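Local coordinates for protein SnoN,Epimerase SnoN (Streptomyces nogalater, PDB 5EP9) that acts as a non-heme iron, 2-oxoglutarate-dependent epimerase in the biosynthesis of nogalamycin, at residues Val46-Val51 against Ala107-Tyr112; Gly50-Gly55 against Ala159-Val164; Ala147-Thr152 against Asp259-Thr264. All coordinates share one frame; numbering follows the deposited sequence.

Overall arrangement
From the N terminus, edge strand 45-48 of the larger sheet runs into a turn that serves two contacts. Contact 1 closes back from it onto helix 104-114. Contact 2 starts from the same stretch, sharing Gly50 and Val51, but spans further, to strand 157-162, an inner strand of that sheet, so its loop reaches past the one closed by contact 1. Contact 3 opens at 147-152, before contact 2 has closed, and the two cross. It joins the loop after strand 139-142 to the end of helix 256-259 and what follows; its centre is about 24 Å from that of contact 1, on the opposite side of the chain's centre. Contact 3 alone links construct parts 14-202 and 203-305.

Contact 1: residues Val46-Val51 against Ala107-Tyr112; sequences VHVPGV and AALAEY
Leu109 reaches from its helix into the angle between Val48 and Val51, and its side chain is the one to follow. The CB bond points toward the strand and turn, yet CB itself touches nothing on that segment. CG follows on the side opposite the carbonyl carbon (chi1 -78°) and is still not in contact with either valine. The branch then splits: CD2 makes no close contact with the two valines, while CD1 goes forward and does all the touching. It lies 3.9 Å from Val51 CG2 and 4.1 Å from Val48 CG1, one methyl shared by two partners. The approaches differ. Val48 and Leu109 meet tip to tip, whereas Val51 comes alongside Leu109, the two side chains running antiparallel to each other.

This is a helix-on-sheet contact in a cupin-type, double-stranded beta-helix fold, entirely within part 14-202 of the construct: helix 104-114 lies against the edge of the larger sheet, where strand 45-48 ends and the chain turns through Pro49 and Gly50. The positive phi of Gly50 in that turn, 61°, is a conformation that favours glycine. Val48 offers the methyl anti to its own backbone N, and Val51 does the same. Cys216 of strand 216-220 touches both valines. Leu109 also packs on Phe218 of that strand and on Leu33 of helix 30-43.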
loop_
_atom_site.group_PDB
_atom_site.type_symbol
_atom_site.label_atom_id
_atom_site.label_comp_id
_atom_site.label_asym_id
_atom_site.label_seq_id
_atom_site.Cartn_x
_atom_site.Cartn_y
_atom_site.Cartn_z
ATOM N N VAL A 46 -8.126 4.244 7.094
ATOM C CA VAL A 46 -8.191 4.131 8.551
ATOM C C VAL A 46 -6.830 3.882 9.140
ATOM O O VAL A 46 -5.960 3.196 8.496
ATOM C CB VAL A 46 -9.260 3.080 8.909
ATOM C CG1 VAL A 46 -8.749 1.650 8.845
ATOM C CG2 VAL A 46 -9.867 3.366 10.221
ATOM N N HIS A 47 -6.626 4.395 10.335
ATOM C CA HIS A 47 -5.427 4.179 11.109
ATOM C C HIS A 47 -5.696 3.052 12.096
ATOM O O HIS A 47 -6.640 3.115 12.863
ATOM C CB HIS A 47 -5.062 5.484 11.863
ATOM C CG HIS A 47 -3.924 5.376 12.825
ATOM N ND1 HIS A 47 -3.827 6.154 13.941
ATOM C CD2 HIS A 47 -2.822 4.598 12.839
ATOM C CE1 HIS A 47 -2.722 5.889 14.587
ATOM N NE2 HIS A 47 -2.101 4.936 13.940
ATOM N N VAL A 48 -4.779 2.096 12.155
ATOM C CA VAL A 48 -4.841 1.000 13.154
ATOM C C VAL A 48 -3.557 0.967 13.945
ATOM O O VAL A 48 -2.540 0.543 13.422
ATOM C CB VAL A 48 -5.061 -0.429 12.531
ATOM C CG1 VAL A 48 -5.231 -1.491 13.614
ATOM C CG2 VAL A 48 -6.298 -0.448 11.665
ATOM N N PRO A 49 -3.606 1.377 15.187
ATOM C CA PRO A 49 -2.344 1.296 15.985
ATOM C C PRO A 49 -1.914 -0.130 16.411
ATOM O O PRO A 49 -2.733 -0.975 16.572
ATOM C CB PRO A 49 -2.637 2.106 17.230
ATOM C CG PRO A 49 -4.136 2.076 17.361
ATOM C CD PRO A 49 -4.725 1.940 15.964
ATOM N N GLY A 50 -0.607 -0.353 16.482
ATOM C CA GLY A 50 -0.044 -1.550 17.114
ATOM C C GLY A 50 -0.496 -2.825 16.405
ATOM O O GLY A 50 -0.860 -3.771 16.991
ATOM N N VAL A 51 -0.495 -2.781 15.087
ATOM C CA VAL A 51 -0.857 -3.965 14.340
ATOM C C VAL A 51 0.292 -5.036 14.428
ATOM O O VAL A 51 0.028 -6.218 14.408
ATOM C CB VAL A 51 -1.307 -3.575 12.947
ATOM C CG1 VAL A 51 -0.161 -3.435 11.975
ATOM C CG2 VAL A 51 -2.202 -4.604 12.439
ATOM N N ALA A 107 -4.091 -9.218 7.434
ATOM C CA ALA A 107 -4.913 -9.850 6.396
ATOM C C ALA A 107 -6.323 -9.880 6.849
ATOM O O ALA A 107 -7.266 -9.598 6.063
ATOM C CB ALA A 107 -4.470 -11.290 6.155
ATOM N N ALA A 108 -6.519 -10.289 8.100
ATOM C CA ALA A 108 -7.883 -10.317 8.629
ATOM C C ALA A 108 -8.567 -8.890 8.625
ATOM O O ALA A 108 -9.748 -8.794 8.331
ATOM C CB ALA A 108 -7.975 -10.937 9.993
ATOM N N LEU A 109 -7.812 -7.867 8.990
ATOM C CA LEU A 109 -8.309 -6.524 8.965
ATOM C C LEU A 109 -8.684 -6.106 7.546
ATOM O O LEU A 109 -9.733 -5.604 7.339
ATOM C CB LEU A 109 -7.288 -5.563 9.520
ATOM C CG LEU A 109 -7.249 -5.617 11.027
ATOM C CD1 LEU A 109 -5.982 -4.931 11.543
ATOM C CD2 LEU A 109 -8.470 -4.913 11.627
ATOM N N ALA A 110 -7.794 -6.347 6.606
ATOM C CA ALA A 110 -8.020 -6.012 5.256
ATOM C C ALA A 110 -9.313 -6.632 4.716
ATOM O O ALA A 110 -10.107 -5.961 4.035
ATOM C CB ALA A 110 -6.848 -6.409 4.349
ATOM N N GLU A 111 -9.511 -7.911 4.991
ATOM C CA GLU A 111 -10.665 -8.580 4.487
ATOM C C GLU A 111 -11.918 -8.059 5.144
ATOM O O GLU A 111 -12.941 -7.949 4.444
ATOM C CB GLU A 111 -10.633 -10.139 4.624
ATOM C CG GLU A 111 -9.597 -10.770 3.726
ATOM C CD GLU A 111 -9.809 -12.274 3.483
ATOM O OE1 GLU A 111 -10.460 -12.956 4.308
ATOM O OE2 GLU A 111 -9.272 -12.737 2.457
ATOM N N TYR A 112 -11.877 -7.791 6.438
ATOM C CA TYR A 112 -13.017 -7.243 7.109
ATOM C C TYR A 112 -13.333 -5.833 6.501
ATOM O O TYR A 112 -14.434 -5.520 6.222
ATOM C CB TYR A 112 -12.806 -7.137 8.614
ATOM C CG TYR A 112 -14.097 -6.878 9.385
ATOM C CD1 TYR A 112 -14.917 -7.918 9.820
ATOM C CD2 TYR A 112 -14.501 -5.574 9.662
ATOM C CE1 TYR A 112 -16.102 -7.657 10.511
ATOM C CE2 TYR A 112 -15.687 -5.295 10.336
ATOM C CZ TYR A 112 -16.478 -6.319 10.755
ATOM O OH TYR A 112 -17.645 -6.021 11.415
#

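Contact 2: residues Gly50-Gly55 against Ala159-Val164; sequences GVLDAG and AWVALV. With AKG (2-oxoglutaric acid), chain E.
Apolar contacts carry the meeting itself, and Leu52 makes them with one methyl. Its CD1 lies 3.6 Å from Val161 CG1 and 4.2 Å from Leu163 CD2. An extended side chain (chi2 -179°) brings CD1 this far forward, and the axes of Leu52 and Val161 stand at about a right angle. The CB bond of Leu163 does not aim at 50-55, but CD2 at the end of the side chain comes round to meet Leu52. Tyr60 of helix 54-70 touches both Leu52 and Leu163, while Ile106 lies against Val161.

Strand 157-162 has two faces, and its alternation explains the layout. Val161 looks out to the helices packed on the larger sheet of the double-stranded beta-helix; its neighbour Trp160 looks the other way, into the 2-oxoglutarate pocket. Both segments belong to part 14-202 of the construct.

The polar contact is on that inner face. Trp160 NE1 donates to O3 of 2-oxoglutarate at 2.8 Å, nearly straight with an N-H...O angle of 161°. The oxygen lies at the edge of the indole, near its plane, and O2 from the other carboxylate of the ligand also sits at that edge, in plane. With CG anti to the backbone N (chi1 -165°), the ring is carried inward to the ligand, which Thr139, Ser240 and Arg236 grip as well.

Helix capping accounts for the far end of 50-55. Asp53, at the N-cap of helix 54-70, uses OD1 to hold a backbone N just beyond Gly55, and its own N is bonded to Glu56 OE1.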
loop_
_atom_site.group_PDB
_atom_site.type_symbol
_atom_site.label_atom_id
_atom_site.label_comp_id
_atom_site.label_asym_id
_atom_site.label_seq_id
_atom_site.Cartn_x
_atom_site.Cartn_y
_atom_site.Cartn_z
ATOM N N GLY A 50 -0.607 -0.353 16.482
ATOM C CA GLY A 50 -0.044 -1.550 17.114
ATOM C C GLY A 50 -0.496 -2.825 16.405
ATOM O O GLY A 50 -0.860 -3.771 16.991
ATOM N N VAL A 51 -0.495 -2.781 15.087
ATOM C CA VAL A 51 -0.857 -3.965 14.340
ATOM C C VAL A 51 0.292 -5.036 14.428
ATOM O O VAL A 51 0.028 -6.218 14.408
ATOM C CB VAL A 51 -1.307 -3.575 12.947
ATOM C CG1 VAL A 51 -0.161 -3.435 11.975
ATOM C CG2 VAL A 51 -2.202 -4.604 12.439
ATOM N N LEU A 52 1.529 -4.578 14.484
ATOM C CA LEU A 52 2.682 -5.389 14.767
ATOM C C LEU A 52 3.176 -5.160 16.165
ATOM O O LEU A 52 3.144 -4.027 16.679
ATOM C CB LEU A 52 3.841 -5.035 13.833
ATOM C CG LEU A 52 3.631 -5.215 12.341
ATOM C CD1 LEU A 52 4.906 -4.841 11.557
ATOM C CD2 LEU A 52 3.192 -6.642 12.009
ATOM N N ASP A 53 3.602 -6.241 16.818
ATOM C CA ASP A 53 4.194 -6.061 18.134
ATOM C C ASP A 53 5.642 -5.568 18.001
ATOM O O ASP A 53 6.141 -5.482 16.879
ATOM C CB ASP A 53 3.967 -7.298 19.021
ATOM C CG ASP A 53 4.764 -8.516 18.561
ATOM O OD1 ASP A 53 5.876 -8.374 18.004
ATOM O OD2 ASP A 53 4.255 -9.620 18.910
ATOM N N ALA A 54 6.334 -5.352 19.126
ATOM C CA ALA A 54 7.679 -4.761 19.078
ATOM C C ALA A 54 8.715 -5.759 18.417
ATOM O O ALA A 54 9.592 -5.313 17.670
ATOM C CB ALA A 54 8.148 -4.410 20.489
ATOM N N GLY A 55 8.603 -7.029 18.759
ATOM C CA GLY A 55 9.470 -8.027 18.139
ATOM C C GLY A 55 9.320 -8.149 16.614
ATOM O O GLY A 55 10.306 -8.304 15.861
ATOM N N ALA A 159 -2.256 -1.569 2.653
ATOM C CA ALA A 159 -1.768 -1.516 4.038
ATOM C C ALA A 159 -0.366 -0.924 4.096
ATOM O O ALA A 159 0.555 -1.461 3.492
ATOM C CB ALA A 159 -1.727 -2.897 4.636
ATOM N N TRP A 160 -0.218 0.213 4.778
ATOM C CA TRP A 160 1.060 0.904 4.873
ATOM C C TRP A 160 1.495 0.770 6.320
ATOM O O TRP A 160 0.832 1.277 7.226
ATOM C CB TRP A 160 0.876 2.367 4.487
ATOM C CG TRP A 160 2.064 3.242 4.169
ATOM C CD1 TRP A 160 2.440 3.665 2.927
ATOM C CD2 TRP A 160 2.926 3.880 5.093
ATOM N NE1 TRP A 160 3.493 4.521 3.027
ATOM C CE2 TRP A 160 3.871 4.607 4.338
ATOM C CE3 TRP A 160 3.112 3.763 6.493
ATOM C CZ2 TRP A 160 4.865 5.352 4.915
ATOM C CZ3 TRP A 160 4.154 4.518 7.105
ATOM C CH2 TRP A 160 4.996 5.318 6.302
ATOM N N VAL A 161 2.578 0.039 6.518
ATOM C CA VAL A 161 2.980 -0.367 7.895
ATOM C C VAL A 161 4.233 0.400 8.260
ATOM O O VAL A 161 5.265 0.270 7.547
ATOM C CB VAL A 161 3.240 -1.899 7.955
ATOM C CG1 VAL A 161 3.666 -2.342 9.312
ATOM C CG2 VAL A 161 2.002 -2.625 7.536
ATOM N N ALA A 162 4.181 1.136 9.346
ATOM C CA ALA A 162 5.334 1.857 9.798
ATOM C C ALA A 162 6.324 0.903 10.538
ATOM O O ALA A 162 5.915 0.249 11.461
ATOM C CB ALA A 162 4.955 2.945 10.750
ATOM N N LEU A 163 7.573 0.859 10.063
ATOM C CA LEU A 163 8.603 0.082 10.703
ATOM C C LEU A 163 9.482 0.913 11.652
ATOM O O LEU A 163 10.275 0.359 12.381
ATOM C CB LEU A 163 9.442 -0.669 9.667
ATOM C CG LEU A 163 8.644 -1.673 8.806
ATOM C CD1 LEU A 163 9.547 -2.266 7.789
ATOM C CD2 LEU A 163 8.067 -2.740 9.678
ATOM N N VAL A 164 9.308 2.241 11.627
ATOM C CA VAL A 164 9.874 3.153 12.587
ATOM C C VAL A 164 8.807 4.174 12.910
ATOM O O VAL A 164 7.769 4.217 12.285
ATOM C CB VAL A 164 11.075 3.928 11.999
ATOM C CG1 VAL A 164 12.242 2.954 11.667
ATOM C CG2 VAL A 164 10.681 4.697 10.767
HETATM C C1 AKG E . 0.743 4.214 -1.309
HETATM O O1 AKG E . -0.219 3.999 -2.091
HETATM O O2 AKG E . 1.037 3.425 -0.378
HETATM C C2 AKG E . 1.533 5.460 -1.441
HETATM O O5 AKG E . 1.242 6.266 -2.347
HETATM C C3 AKG E . 2.698 5.673 -0.446
HETATM C C4 AKG E . 3.374 7.040 -0.479
HETATM C C5 AKG E . 4.532 7.231 0.474
HETATM O O3 AKG E . 4.814 6.326 1.280
HETATM O O4 AKG E . 5.230 8.289 0.411
#

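Contact 3: residues Ala147-Thr152 against Asp259-Thr264; sequences AFPFST and DDLPGT
Pro149 presents its ring to two residues at once, an aspartate carboxylate at one corner and a leucine methyl at the next. CG of the ring touches Leu261 CD2 at 4.0 Å, the two side chains crossing obliquely. CB lies 3.7 Å from Asp259 OD1, a contact between a carbon and a carboxylate oxygen rather than a hydrogen bond. The backbones come close here as well: Pro149 CA and Asp259 CA are 5.8 Å apart.

The carboxylate is held from elsewhere. OD1 is hydrogen-bonded to Thr253 OG1 and OD2 to Gly254 N, which together fix the rotation of the group. Asp259 keeps CG on the side opposite its carbonyl carbon (chi1 -67°), and although its CB bond does not aim at Pro149, the end of the side chain comes nearer.

In its backbone, Pro149 is the centre of an inverse gamma turn, closed by a weak bond from Phe150 N to Phe148 O at 3.0 Å. Within the same turn Phe148 CB sits 3.5 Å above the plane of the Phe150 ring, toward its rim. Beyond Leu261, Thr264 OG1 donates to Leu261 O at 2.8 Å, tilted 27° from the carbonyl plane, and so ties the stretch through Pro262 and Gly263 back on itself.

Segment 147-152 belongs to construct part 14-202 and segment 259-264 to part 203-305. The first is in the loop between strands 139-142 and 157-162, and the second leaves the end of helix 256-259. Phe121 of strand 118-128 touches both Pro149 and Leu261 and meets the Phe150 ring edge-to-face, placing the contact against the larger sheet.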
loop_
_atom_site.group_PDB
_atom_site.type_symbol
_atom_site.label_atom_id
_atom_site.label_comp_id
_atom_site.label_asym_id
_atom_site.label_seq_id
_atom_site.Cartn_x
_atom_site.Cartn_y
_atom_site.Cartn_z
ATOM N N ALA A 147 -3.169 2.880 -11.585
ATOM C CA ALA A 147 -1.935 2.203 -11.845
ATOM C C ALA A 147 -1.975 0.667 -11.624
ATOM O O ALA A 147 -0.941 -0.016 -11.761
ATOM C CB ALA A 147 -0.864 2.809 -10.936
ATOM N N PHE A 148 -3.129 0.175 -11.185
ATOM C CA PHE A 148 -3.342 -1.268 -10.888
ATOM C C PHE A 148 -3.856 -1.996 -12.154
ATOM O O PHE A 148 -4.940 -1.692 -12.660
ATOM C CB PHE A 148 -4.311 -1.472 -9.726
ATOM C CG PHE A 148 -3.816 -0.995 -8.388
ATOM C CD1 PHE A 148 -2.448 -0.866 -8.096
ATOM C CD2 PHE A 148 -4.707 -0.688 -7.396
ATOM C CE1 PHE A 148 -1.994 -0.475 -6.846
ATOM C CE2 PHE A 148 -4.260 -0.322 -6.168
ATOM C CZ PHE A 148 -2.911 -0.217 -5.891
ATOM N N PRO A 149 -3.042 -2.888 -12.731
ATOM C CA PRO A 149 -3.447 -3.624 -13.885
ATOM C C PRO A 149 -4.331 -4.855 -13.572
ATOM O O PRO A 149 -4.076 -5.970 -14.030
ATOM C CB PRO A 149 -2.095 -4.078 -14.474
ATOM C CG PRO A 149 -1.338 -4.464 -13.238
ATOM C CD PRO A 149 -1.743 -3.396 -12.229
ATOM N N PHE A 150 -5.416 -4.620 -12.854
ATOM C CA PHE A 150 -6.397 -5.669 -12.666
ATOM C C PHE A 150 -7.815 -5.071 -12.620
ATOM O O PHE A 150 -8.033 -3.889 -12.335
ATOM C CB PHE A 150 -6.046 -6.532 -11.456
ATOM C CG PHE A 150 -5.720 -5.775 -10.189
ATOM C CD1 PHE A 150 -6.743 -5.404 -9.342
ATOM C CD2 PHE A 150 -4.424 -5.503 -9.821
ATOM C CE1 PHE A 150 -6.512 -4.750 -8.159
ATOM C CE2 PHE A 150 -4.172 -4.828 -8.667
ATOM C CZ PHE A 150 -5.204 -4.448 -7.825
ATOM N N SER A 151 -8.748 -5.963 -12.821
ATOM C CA SER A 151 -10.168 -5.670 -13.060
ATOM C C SER A 151 -10.852 -5.012 -11.879
ATOM O O SER A 151 -11.719 -4.218 -12.058
ATOM C CB SER A 151 -10.897 -7.011 -13.462
ATOM O OG SER A 151 -10.776 -7.988 -12.422
ATOM N N THR A 152 -10.385 -5.304 -10.661
ATOM C CA THR A 152 -11.004 -4.774 -9.438
ATOM C C THR A 152 -10.196 -3.664 -8.780
ATOM O O THR A 152 -10.259 -3.445 -7.605
ATOM C CB THR A 152 -11.230 -5.899 -8.438
ATOM O OG1 THR A 152 -9.978 -6.529 -8.155
ATOM C CG2 THR A 152 -12.199 -6.934 -9.022
ATOM N N ASP A 259 2.220 -2.774 -16.318
ATOM C CA ASP A 259 1.567 -3.993 -16.836
ATOM C C ASP A 259 2.412 -5.248 -16.712
ATOM O O ASP A 259 1.887 -6.327 -16.737
ATOM C CB ASP A 259 1.111 -3.743 -18.270
ATOM C CG ASP A 259 -0.002 -2.695 -18.332
ATOM O OD1 ASP A 259 -0.506 -2.294 -17.258
ATOM O OD2 ASP A 259 -0.391 -2.285 -19.420
ATOM N N ASP A 260 3.719 -5.065 -16.597
ATOM C CA ASP A 260 4.720 -6.157 -16.632
ATOM C C ASP A 260 4.882 -6.690 -15.235
ATOM O O ASP A 260 5.426 -6.035 -14.401
ATOM C CB ASP A 260 6.048 -5.621 -17.148
ATOM C CG ASP A 260 7.118 -6.662 -17.244
ATOM O OD1 ASP A 260 6.855 -7.776 -17.745
ATOM O OD2 ASP A 260 8.280 -6.353 -16.859
ATOM N N LEU A 261 4.278 -7.815 -14.951
ATOM C CA LEU A 261 4.223 -8.320 -13.587
ATOM C C LEU A 261 5.302 -9.388 -13.525
ATOM O O LEU A 261 5.229 -10.405 -14.224
ATOM C CB LEU A 261 2.881 -8.926 -13.268
ATOM C CG LEU A 261 1.711 -7.992 -13.411
ATOM C CD1 LEU A 261 0.409 -8.687 -13.006
ATOM C CD2 LEU A 261 1.930 -6.748 -12.578
ATOM N N PRO A 262 6.303 -9.193 -12.661
ATOM C CA PRO A 262 7.316 -10.240 -12.513
ATOM C C PRO A 262 6.751 -11.463 -11.771
ATOM O O PRO A 262 5.742 -11.388 -11.060
ATOM C CB PRO A 262 8.390 -9.571 -11.664
ATOM C CG PRO A 262 7.667 -8.556 -10.910
ATOM C CD PRO A 262 6.542 -8.050 -11.765
ATOM N N GLY A 263 7.402 -12.583 -12.030
ATOM C CA GLY A 263 7.103 -13.876 -11.383
ATOM C C GLY A 263 5.815 -14.525 -11.853
ATOM O O GLY A 263 5.188 -15.239 -11.085
ATOM N N THR A 264 5.403 -14.236 -13.087
ATOM C CA THR A 264 4.118 -14.711 -13.644
ATOM C C THR A 264 4.305 -15.542 -14.874
ATOM O O THR A 264 3.391 -15.611 -15.667
ATOM C CB THR A 264 3.144 -13.557 -14.012
ATOM O OG1 THR A 264 3.754 -12.631 -14.930
ATOM C CG2 THR A 264 2.725 -12.777 -12.771
#